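Local coordinates for protein octaprenyl Pyrophosphate Synthase (PDB 3TC1) that probably condenses isopentenyl diphosphate units onto an allylic diphosphate, with magnesium, to build the eight-unit isoprenoid chain of octaprenyl diphosphate, at residues 185-188 / 189-193; 235-238 / 239-242; 290-293 / 294-297. All coordinates share one frame; numbering follows the deposited sequence.

Contact 1 (185-188 / 189-193); sequences YADF and GLNFG
Phe-188 and Phe-192, one helical turn apart, send their rings out from the same flank of helix 182-205. Their planes are at 21° to each other but slid apart, and with 5.9 Å between the Phe-188 and Phe-192 ring centroids there is barely any overlap. Contact is made instead by Phe-192 CB, which approaches the Phe-188 ring obliquely, 4.2 Å from Phe-188 CE2. Both phenyl groups have CG trans to the backbone N, and the matching chi1 and chi2 torsions, repeated one turn on, leave the rings nearly parallel. Along this stretch the main chain is bonded i to i+4: Phe-192 N donates to Phe-188 O at 2.9 Å and Gly-189 N to Tyr-185 O at 2.8 Å. On another flank the carboxylate of Asp-187 and the side-chain amide of Asn-191 approach with their planes turned 78° apart, while Asn-191 N reaches Asp-187 O at 3.3 Å in an almost straight bond. Leu-190 sets its CB 3.5 Å from Ala-186 O and packs toward Ala-164 and His-165 of helix 152-177. Phe-188 meets Leu-171 of that helix, Ala-283 of helix 268-286 and Leu-295 of helix 293-301. A buried helix with neighbours on several flanks is in keeping with the all-helical fold of polyprenyl synthetases.

Contact 2 (235-238 / 239-242); sequences KLNQ and HDQG
Asn-237 reaches forward to Asp-240 as the N-cap of helix 238-246. Its OD1 accepts the backbone N-H of Asp-240 at 2.7 Å in a bond that is straight at both ends: 171° at the hydrogen, and with the donor nearly along the line of the side-chain C=O. The chi1 of 54° places CG between the backbone N and the carbonyl carbon, which brings the amide forward to this N-H of the first turn. The regular i to i+4 bonds start here: Asn-237 O takes the N-H of Gln-241 at 2.9 Å and Gln-238 O that of Gly-242. The carboxylate of Asp-240 comes up beside the capping amide, the two planes 35° apart.

Leu-236, the residue before the cap, supplies the apolar part: its CD2 lies 3.7 Å from Asp-240 CB, the two side chains crossing at about a right angle, and its CB rests 3.6 Å from Gln-241 CG. Tyr-266 and Lys-262 also touch Leu-236. Farther out, Lys-262 forms a salt bridge with Asp-240 OD2, which probably favours the charged carboxylate, and Trp-258 packs against the same aspartate. Gln-241 NE2 is hydrogen-bonded to Tyr-233 O, tying the new helix back to the end of helix 227-233. The outer side, with Gln-238 and His-239, is exposed. One water bridges the cap residue to the carboxylate, accepting from Asn-237 N at 2.8 Å and donating to Asp-240 OD2 at 2.5 Å.

Contact 3 (290-293 / 294-297); sequences ENNL and ILEK
Asn-292 and Leu-295 make the close-packed part of this helix start. The amide of Asn-292, the N-cap residue of helix 293-301, lies obliquely across the Leu-295 side chain, with Asn-292 CG 3.7 Å from Leu-295 CG. A chi1 of -154° carries that amide forward over the first turn, beside the backbone N-H groups of Ile-294 and Leu-295. Leu-295 is buried, its branches turned to Tyr-185 and Phe-188 of helix 182-205 and to Ala-45. Glu-296 belongs to the same close-packed part: it runs its extended side chain back past the cap, its CB and CG each 3.4 Å from Asn-292 O, and also touches Ile-287. The main chain closes the first turn in regular fashion: Glu-296 N donates to Asn-292 O at 3.1 Å and Lys-297 N to Leu-293 O at 2.8 Å.

The other flank is looser. Leu-293 and Ile-294 are exposed although apolar, and meet each other lightly, Leu-293 CB to Ile-294 CD1 at 4.3 Å; Ile-294 also rests on Met-1 and Ala-45. Lys-297 keeps its CB close, 3.1 Å from Leu-293 O, but the rest of its chain bends away to a salt bridge with Asp-301 one turn farther along. In the approach to the helix, Glu-290 packs on Ile-184 and Tyr-185.

The backbone N of Asn-292 is buried without a partner in the model, a likely cost, while the acidic Glu-296 beside the helix start is probably favoured by the helix dipole.

Overall arrangement
Contacts 1 and 3 are neighbours, their centres about 13 Å apart, although nearly a hundred residues separate them along the chain. Helix 293-301 sits on the outer side of helix 182-205: Tyr-185 OH lies 3.2 Å from Glu-290 CG and Phe-188 CZ is 3.6 Å from Leu-295 O. Contact 2 stands apart at a far end of the molecule, its centre about 36 Å from that of contact 1 and about 44 Å from that of contact 3. The Phe-192 side chain of contact 1 is about 14 Å from the bound magnesium ion, too far to coordinate it. Contacts 2 and 3 each begin a helix, whereas contact 1 lies within one.

Contact 1 (185-188 / 189-193)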
ATOM      1  N   TYR B 185      19.944  -6.258  19.153  1.00 26.74           N
ATOM      2  CA  TYR B 185      19.905  -6.002  17.725  1.00 27.03           C
ATOM      3  C   TYR B 185      18.920  -4.923  17.290  1.00 25.65           C
ATOM      4  O   TYR B 185      19.129  -4.274  16.266  1.00 26.21           O
ATOM      5  CB  TYR B 185      19.673  -7.320  16.994  1.00 28.21           C
ATOM      6  CG  TYR B 185      20.872  -8.234  17.137  1.00 30.39           C
ATOM      7  CD1 TYR B 185      22.032  -8.007  16.397  1.00 30.85           C
ATOM      8  CD2 TYR B 185      20.880  -9.273  18.069  1.00 31.93           C
ATOM      9  CE1 TYR B 185      23.168  -8.783  16.583  1.00 32.88           C
ATOM     10  CE2 TYR B 185      22.015 -10.056  18.265  1.00 32.85           C
ATOM     11  CZ  TYR B 185      23.154  -9.804  17.519  1.00 34.63           C
ATOM     12  OH  TYR B 185      24.280 -10.573  17.703  1.00 35.89           O
ATOM     13  N   ALA B 186      17.858  -4.722  18.061  1.00 17.72           N
ATOM     14  CA  ALA B 186      16.900  -3.675  17.739  1.00 18.20           C
ATOM     15  C   ALA B 186      17.633  -2.358  17.994  1.00 19.05           C
ATOM     16  O   ALA B 186      17.510  -1.398  17.233  1.00 17.15           O
ATOM     17  CB  ALA B 186      15.679  -3.776  18.640  1.00 17.07           C
ATOM     18  N   ASP B 187      18.410  -2.339  19.074  1.00 19.91           N
ATOM     19  CA  ASP B 187      19.183  -1.165  19.459  1.00 23.78           C
ATOM     20  C   ASP B 187      20.235  -0.862  18.393  1.00 21.51           C
ATOM     21  O   ASP B 187      20.435   0.296  18.021  1.00 19.39           O
ATOM     22  CB  ASP B 187      19.851  -1.409  20.817  1.00 53.80           C
ATOM     23  CG  ASP B 187      20.375  -0.135  21.449  1.00 59.67           C
ATOM     24  OD1 ASP B 187      19.581   0.813  21.620  1.00 62.79           O
ATOM     25  OD2 ASP B 187      21.577  -0.085  21.783  1.00 64.83           O
ATOM     26  N   PHE B 188      20.905  -1.900  17.901  1.00 24.51           N
ATOM     27  CA  PHE B 188      21.910  -1.724  16.855  1.00 23.52           C
ATOM     28  C   PHE B 188      21.229  -1.211  15.590  1.00 23.24           C
ATOM     29  O   PHE B 188      21.735  -0.313  14.918  1.00 24.50           O
ATOM     30  CB  PHE B 188      22.605  -3.048  16.532  1.00 20.67           C
ATOM     31  CG  PHE B 188      23.514  -2.976  15.327  1.00 20.93           C
ATOM     32  CD1 PHE B 188      24.846  -2.586  15.461  1.00 20.49           C
ATOM     33  CD2 PHE B 188      23.026  -3.259  14.055  1.00 22.43           C
ATOM     34  CE1 PHE B 188      25.678  -2.478  14.344  1.00 21.48           C
ATOM     35  CE2 PHE B 188      23.849  -3.153  12.927  1.00 23.11           C
ATOM     36  CZ  PHE B 188      25.177  -2.763  13.074  1.00 22.29           C
ATOM     37  N   GLY B 189      20.077  -1.792  15.271  1.00 18.80           N
ATOM     38  CA  GLY B 189      19.347  -1.383  14.085  1.00 17.43           C
ATOM     39  C   GLY B 189      18.878   0.061  14.102  1.00 17.44           C
ATOM     40  O   GLY B 189      19.003   0.766  13.102  1.00 15.37           O
ATOM     41  N   LEU B 190      18.339   0.510  15.233  1.00 19.95           N
ATOM     42  CA  LEU B 190      17.838   1.879  15.345  1.00 20.33           C
ATOM     43  C   LEU B 190      18.945   2.916  15.170  1.00 22.26           C
ATOM     44  O   LEU B 190      18.797   3.882  14.415  1.00 21.02           O
ATOM     45  CB  LEU B 190      17.165   2.091  16.704  1.00 21.45           C
ATOM     46  CG  LEU B 190      16.543   3.472  16.927  1.00 20.96           C
ATOM     47  CD1 LEU B 190      15.341   3.640  16.001  1.00 21.60           C
ATOM     48  CD2 LEU B 190      16.120   3.625  18.388  1.00 20.85           C
ATOM     49  N   ASN B 191      20.053   2.724  15.876  1.00 19.80           N
ATOM     50  CA  ASN B 191      21.158   3.663  15.775  1.00 19.24           C
ATOM     51  C   ASN B 191      21.838   3.611  14.406  1.00 16.94           C
ATOM     52  O   ASN B 191      22.222   4.643  13.873  1.00 18.26           O
ATOM     53  CB  ASN B 191      22.156   3.417  16.908  1.00 21.06           C
ATOM     54  CG  ASN B 191      21.596   3.820  18.266  1.00 22.66           C
ATOM     55  OD1 ASN B 191      21.118   2.983  19.034  1.00 26.81           O
ATOM     56  ND2 ASN B 191      21.634   5.113  18.556  1.00 21.85           N
ATOM     57  N   PHE B 192      21.983   2.418  13.837  1.00 16.78           N
ATOM     58  CA  PHE B 192      22.591   2.290  12.515  1.00 18.23           C
ATOM     59  C   PHE B 192      21.713   3.031  11.512  1.00 18.68           C
ATOM     60  O   PHE B 192      22.215   3.694  10.607  1.00 17.26           O
ATOM     61  CB  PHE B 192      22.688   0.818  12.089  1.00 21.32           C
ATOM     62  CG  PHE B 192      23.194   0.629  10.680  1.00 22.17           C
ATOM     63  CD1 PHE B 192      24.557   0.487  10.425  1.00 24.63           C
ATOM     64  CD2 PHE B 192      22.313   0.653   9.601  1.00 22.36           C
ATOM     65  CE1 PHE B 192      25.035   0.375   9.114  1.00 24.28           C
ATOM     66  CE2 PHE B 192      22.782   0.543   8.288  1.00 22.99           C
ATOM     67  CZ  PHE B 192      24.147   0.404   8.047  1.00 23.47           C
ATOM     68  N   GLY B 193      20.396   2.890  11.675  1.00 17.57           N
ATOM     69  CA  GLY B 193      19.449   3.541  10.787  1.00 16.80           C
ATOM     70  C   GLY B 193      19.511   5.056  10.872  1.00 17.00           C
ATOM     71  O   GLY B 193      19.381   5.746   9.861  1.00 15.44           O
TER

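Contact 2 (235-238 / 239-242)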
ATOM      1  N   LYS B 235      23.190  28.940  12.505  1.00 17.81           N
ATOM      2  CA  LYS B 235      24.421  29.742  12.550  1.00 18.58           C
ATOM      3  C   LYS B 235      24.386  30.983  11.658  1.00 18.56           C
ATOM      4  O   LYS B 235      25.176  31.910  11.850  1.00 19.17           O
ATOM      5  CB  LYS B 235      25.625  28.897  12.114  1.00 21.29           C
ATOM      6  CG  LYS B 235      25.848  27.612  12.880  1.00 26.40           C
ATOM      7  CD  LYS B 235      26.625  27.842  14.160  1.00 29.60           C
ATOM      8  CE  LYS B 235      26.945  26.516  14.836  1.00 31.88           C
ATOM      9  NZ  LYS B 235      27.719  25.610  13.940  1.00 35.63           N
ATOM     10  N   LEU B 236      23.489  30.997  10.678  1.00 19.52           N
ATOM     11  CA  LEU B 236      23.393  32.115   9.740  1.00 19.41           C
ATOM     12  C   LEU B 236      22.918  33.420  10.354  1.00 20.35           C
ATOM     13  O   LEU B 236      22.127  33.424  11.296  1.00 19.08           O
ATOM     14  CB  LEU B 236      22.444  31.765   8.591  1.00 16.82           C
ATOM     15  CG  LEU B 236      22.813  30.615   7.653  1.00 17.19           C
ATOM     16  CD1 LEU B 236      21.680  30.390   6.653  1.00 14.35           C
ATOM     17  CD2 LEU B 236      24.116  30.940   6.933  1.00 14.31           C
ATOM     18  N   ASN B 237      23.403  34.535   9.815  1.00 18.30           N
ATOM     19  CA  ASN B 237      22.945  35.820  10.303  1.00 18.66           C
ATOM     20  C   ASN B 237      21.569  36.019   9.673  1.00 20.76           C
ATOM     21  O   ASN B 237      21.164  35.277   8.782  1.00 20.49           O
ATOM     22  CB  ASN B 237      23.895  36.970   9.913  1.00 20.99           C
ATOM     23  CG  ASN B 237      24.170  37.046   8.414  1.00 23.47           C
ATOM     24  OD1 ASN B 237      23.295  36.780   7.588  1.00 22.97           O
ATOM     25  ND2 ASN B 237      25.395  37.439   8.059  1.00 23.83           N
ATOM     26  N   GLN B 238      20.854  37.016  10.161  1.00 22.54           N
ATOM     27  CA  GLN B 238      19.520  37.344   9.690  1.00 25.87           C
ATOM     28  C   GLN B 238      19.435  37.474   8.166  1.00 24.30           C
ATOM     29  O   GLN B 238      18.488  36.989   7.540  1.00 25.07           O
ATOM     30  CB  GLN B 238      19.105  38.643  10.371  1.00 43.80           C
ATOM     31  CG  GLN B 238      17.681  39.071  10.209  1.00 48.14           C
ATOM     32  CD  GLN B 238      17.422  40.324  11.017  1.00 50.25           C
ATOM     33  OE1 GLN B 238      17.491  40.302  12.246  1.00 52.04           O
ATOM     34  NE2 GLN B 238      17.148  41.429  10.333  1.00 51.24           N
ATOM     35  N   HIS B 239      20.425  38.127   7.567  1.00 20.06           N
ATOM     36  CA  HIS B 239      20.442  38.307   6.121  1.00 18.21           C
ATOM     37  C   HIS B 239      20.497  36.973   5.376  1.00 17.23           C
ATOM     38  O   HIS B 239      19.694  36.725   4.471  1.00 17.01           O
ATOM     39  CB  HIS B 239      21.637  39.171   5.695  1.00 21.43           C
ATOM     40  CG  HIS B 239      21.784  39.304   4.212  1.00 22.71           C
ATOM     41  ND1 HIS B 239      20.945  40.088   3.445  1.00 24.44           N
ATOM     42  CD2 HIS B 239      22.648  38.727   3.343  1.00 23.75           C
ATOM     43  CE1 HIS B 239      21.287  39.987   2.176  1.00 24.61           C
ATOM     44  NE2 HIS B 239      22.320  39.164   2.085  1.00 24.72           N
ATOM     45  N   ASP B 240      21.440  36.114   5.752  1.00 15.23           N
ATOM     46  CA  ASP B 240      21.573  34.826   5.081  1.00 15.26           C
ATOM     47  C   ASP B 240      20.389  33.904   5.356  1.00 15.23           C
ATOM     48  O   ASP B 240      20.029  33.087   4.505  1.00 13.12           O
ATOM     49  CB  ASP B 240      22.880  34.134   5.482  1.00 17.56           C
ATOM     50  CG  ASP B 240      24.117  34.876   4.980  1.00 21.11           C
ATOM     51  OD1 ASP B 240      24.021  35.586   3.953  1.00 20.09           O
ATOM     52  OD2 ASP B 240      25.191  34.731   5.603  1.00 21.23           O
ATOM     53  N   GLN B 241      19.792  34.021   6.540  1.00 20.02           N
ATOM     54  CA  GLN B 241      18.638  33.190   6.863  1.00 20.85           C
ATOM     55  C   GLN B 241      17.533  33.523   5.865  1.00 20.37           C
ATOM     56  O   GLN B 241      16.838  32.632   5.368  1.00 19.96           O
ATOM     57  CB  GLN B 241      18.155  33.443   8.297  1.00 20.03           C
ATOM     58  CG  GLN B 241      19.096  32.907   9.370  1.00 22.15           C
ATOM     59  CD  GLN B 241      18.509  33.006  10.766  1.00 24.16           C
ATOM     60  OE1 GLN B 241      18.031  34.061  11.170  1.00 23.63           O
ATOM     61  NE2 GLN B 241      18.549  31.905  11.512  1.00 25.64           N
ATOM     62  N   GLY B 242      17.388  34.812   5.565  1.00 16.16           N
ATOM     63  CA  GLY B 242      16.381  35.233   4.603  1.00 15.00           C
ATOM     64  C   GLY B 242      16.653  34.614   3.243  1.00 15.72           C
ATOM     65  O   GLY B 242      15.741  34.124   2.567  1.00 13.40           O
TER
HETATM   66  O   HOH W   1      25.543  34.246   8.048  1.00 23.93           O
HETATM   67  O   HOH W   2      26.030  37.501   4.949  1.00 30.23           O

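Contact 3 (290-293 / 294-297)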
ATOM      1  N   GLU B 290      28.538  -9.169  21.536  1.00 62.29           N
ATOM      2  CA  GLU B 290      28.630 -10.140  20.454  1.00 61.60           C
ATOM      3  C   GLU B 290      29.958  -9.940  19.736  1.00 60.07           C
ATOM      4  O   GLU B 290      30.731  -9.049  20.089  1.00 61.36           O
ATOM      5  CB  GLU B 290      27.475  -9.941  19.469  1.00 57.60           C
ATOM      6  CG  GLU B 290      26.155  -9.554  20.124  1.00 60.46           C
ATOM      7  CD  GLU B 290      25.634 -10.603  21.091  1.00 62.23           C
ATOM      8  OE1 GLU B 290      24.633 -10.324  21.782  1.00 64.67           O
ATOM      9  OE2 GLU B 290      26.217 -11.705  21.158  1.00 63.03           O
ATOM     10  N   ASN B 291      30.225 -10.767  18.734  1.00 37.60           N
ATOM     11  CA  ASN B 291      31.463 -10.660  17.971  1.00 35.82           C
ATOM     12  C   ASN B 291      31.112 -10.754  16.498  1.00 33.30           C
ATOM     13  O   ASN B 291      31.635 -11.599  15.766  1.00 32.19           O
ATOM     14  CB  ASN B 291      32.424 -11.789  18.350  1.00 69.64           C
ATOM     15  CG  ASN B 291      33.797 -11.278  18.736  1.00 72.31           C
ATOM     16  OD1 ASN B 291      33.962 -10.622  19.766  1.00 73.00           O
ATOM     17  ND2 ASN B 291      34.792 -11.572  17.906  1.00 72.53           N
ATOM     18  N   ASN B 292      30.221  -9.871  16.066  1.00 34.04           N
ATOM     19  CA  ASN B 292      29.765  -9.856  14.685  1.00 32.12           C
ATOM     20  C   ASN B 292      30.598  -8.921  13.818  1.00 31.39           C
ATOM     21  O   ASN B 292      30.382  -7.708  13.809  1.00 29.67           O
ATOM     22  CB  ASN B 292      28.293  -9.439  14.648  1.00 31.21           C
ATOM     23  CG  ASN B 292      27.574  -9.976  13.441  1.00 30.64           C
ATOM     24  OD1 ASN B 292      26.481 -10.531  13.558  1.00 32.16           O
ATOM     25  ND2 ASN B 292      28.177  -9.816  12.269  1.00 28.40           N
ATOM     26  N   LEU B 293      31.542  -9.498  13.082  1.00 35.37           N
ATOM     27  CA  LEU B 293      32.428  -8.732  12.214  1.00 35.97           C
ATOM     28  C   LEU B 293      31.702  -8.044  11.061  1.00 35.24           C
ATOM     29  O   LEU B 293      32.043  -6.921  10.695  1.00 34.35           O
ATOM     30  CB  LEU B 293      33.523  -9.644  11.654  1.00 40.12           C
ATOM     31  CG  LEU B 293      34.375 -10.377  12.692  1.00 40.67           C
ATOM     32  CD1 LEU B 293      35.391 -11.262  11.987  1.00 40.36           C
ATOM     33  CD2 LEU B 293      35.072  -9.366  13.592  1.00 41.13           C
ATOM     34  N   ILE B 294      30.710  -8.719  10.487  1.00 36.11           N
ATOM     35  CA  ILE B 294      29.951  -8.153   9.374  1.00 35.74           C
ATOM     36  C   ILE B 294      29.229  -6.866   9.780  1.00 34.40           C
ATOM     37  O   ILE B 294      29.331  -5.851   9.088  1.00 33.66           O
ATOM     38  CB  ILE B 294      28.911  -9.159   8.820  1.00 43.15           C
ATOM     39  CG1 ILE B 294      29.618 -10.382   8.230  1.00 44.96           C
ATOM     40  CG2 ILE B 294      28.075  -8.498   7.739  1.00 43.74           C
ATOM     41  CD1 ILE B 294      30.316 -11.256   9.251  1.00 47.88           C
ATOM     42  N   LEU B 295      28.505  -6.909  10.896  1.00 26.87           N
ATOM     43  CA  LEU B 295      27.776  -5.738  11.377  1.00 26.56           C
ATOM     44  C   LEU B 295      28.697  -4.602  11.783  1.00 28.01           C
ATOM     45  O   LEU B 295      28.378  -3.425  11.575  1.00 26.67           O
ATOM     46  CB  LEU B 295      26.892  -6.101  12.568  1.00 22.59           C
ATOM     47  CG  LEU B 295      25.702  -7.016  12.284  1.00 22.04           C
ATOM     48  CD1 LEU B 295      24.821  -7.071  13.524  1.00 24.31           C
ATOM     49  CD2 LEU B 295      24.907  -6.496  11.091  1.00 21.54           C
ATOM     50  N   GLU B 296      29.826  -4.962  12.390  1.00 30.75           N
ATOM     51  CA  GLU B 296      30.794  -3.975  12.821  1.00 33.47           C
ATOM     52  C   GLU B 296      31.396  -3.364  11.581  1.00 34.28           C
ATOM     53  O   GLU B 296      31.634  -2.181  11.548  1.00 34.83           O
ATOM     54  CB  GLU B 296      31.844  -4.611  13.758  1.00 47.03           C
ATOM     55  CG  GLU B 296      31.298  -4.769  15.192  1.00 50.15           C
ATOM     56  CD  GLU B 296      32.159  -5.632  16.102  1.00 53.69           C
ATOM     57  OE1 GLU B 296      33.383  -5.646  15.893  1.00 55.19           O
ATOM     58  OE2 GLU B 296      31.613  -6.283  17.031  1.00 54.07           O
ATOM     59  N   LYS B 297      31.572  -4.169  10.541  1.00 38.45           N
ATOM     60  CA  LYS B 297      32.121  -3.707   9.270  1.00 40.34           C
ATOM     61  C   LYS B 297      31.184  -2.677   8.640  1.00 40.64           C
ATOM     62  O   LYS B 297      31.616  -1.601   8.226  1.00 40.47           O
ATOM     63  CB  LYS B 297      32.293  -4.902   8.324  1.00 47.52           C
ATOM     64  CG  LYS B 297      32.808  -4.594   6.929  1.00 49.21           C
ATOM     65  CD  LYS B 297      34.264  -4.153   6.929  1.00 51.28           C
ATOM     66  CE  LYS B 297      34.891  -4.292   5.541  1.00 52.52           C
ATOM     67  NZ  LYS B 297      34.121  -3.562   4.498  1.00 52.88           N
TER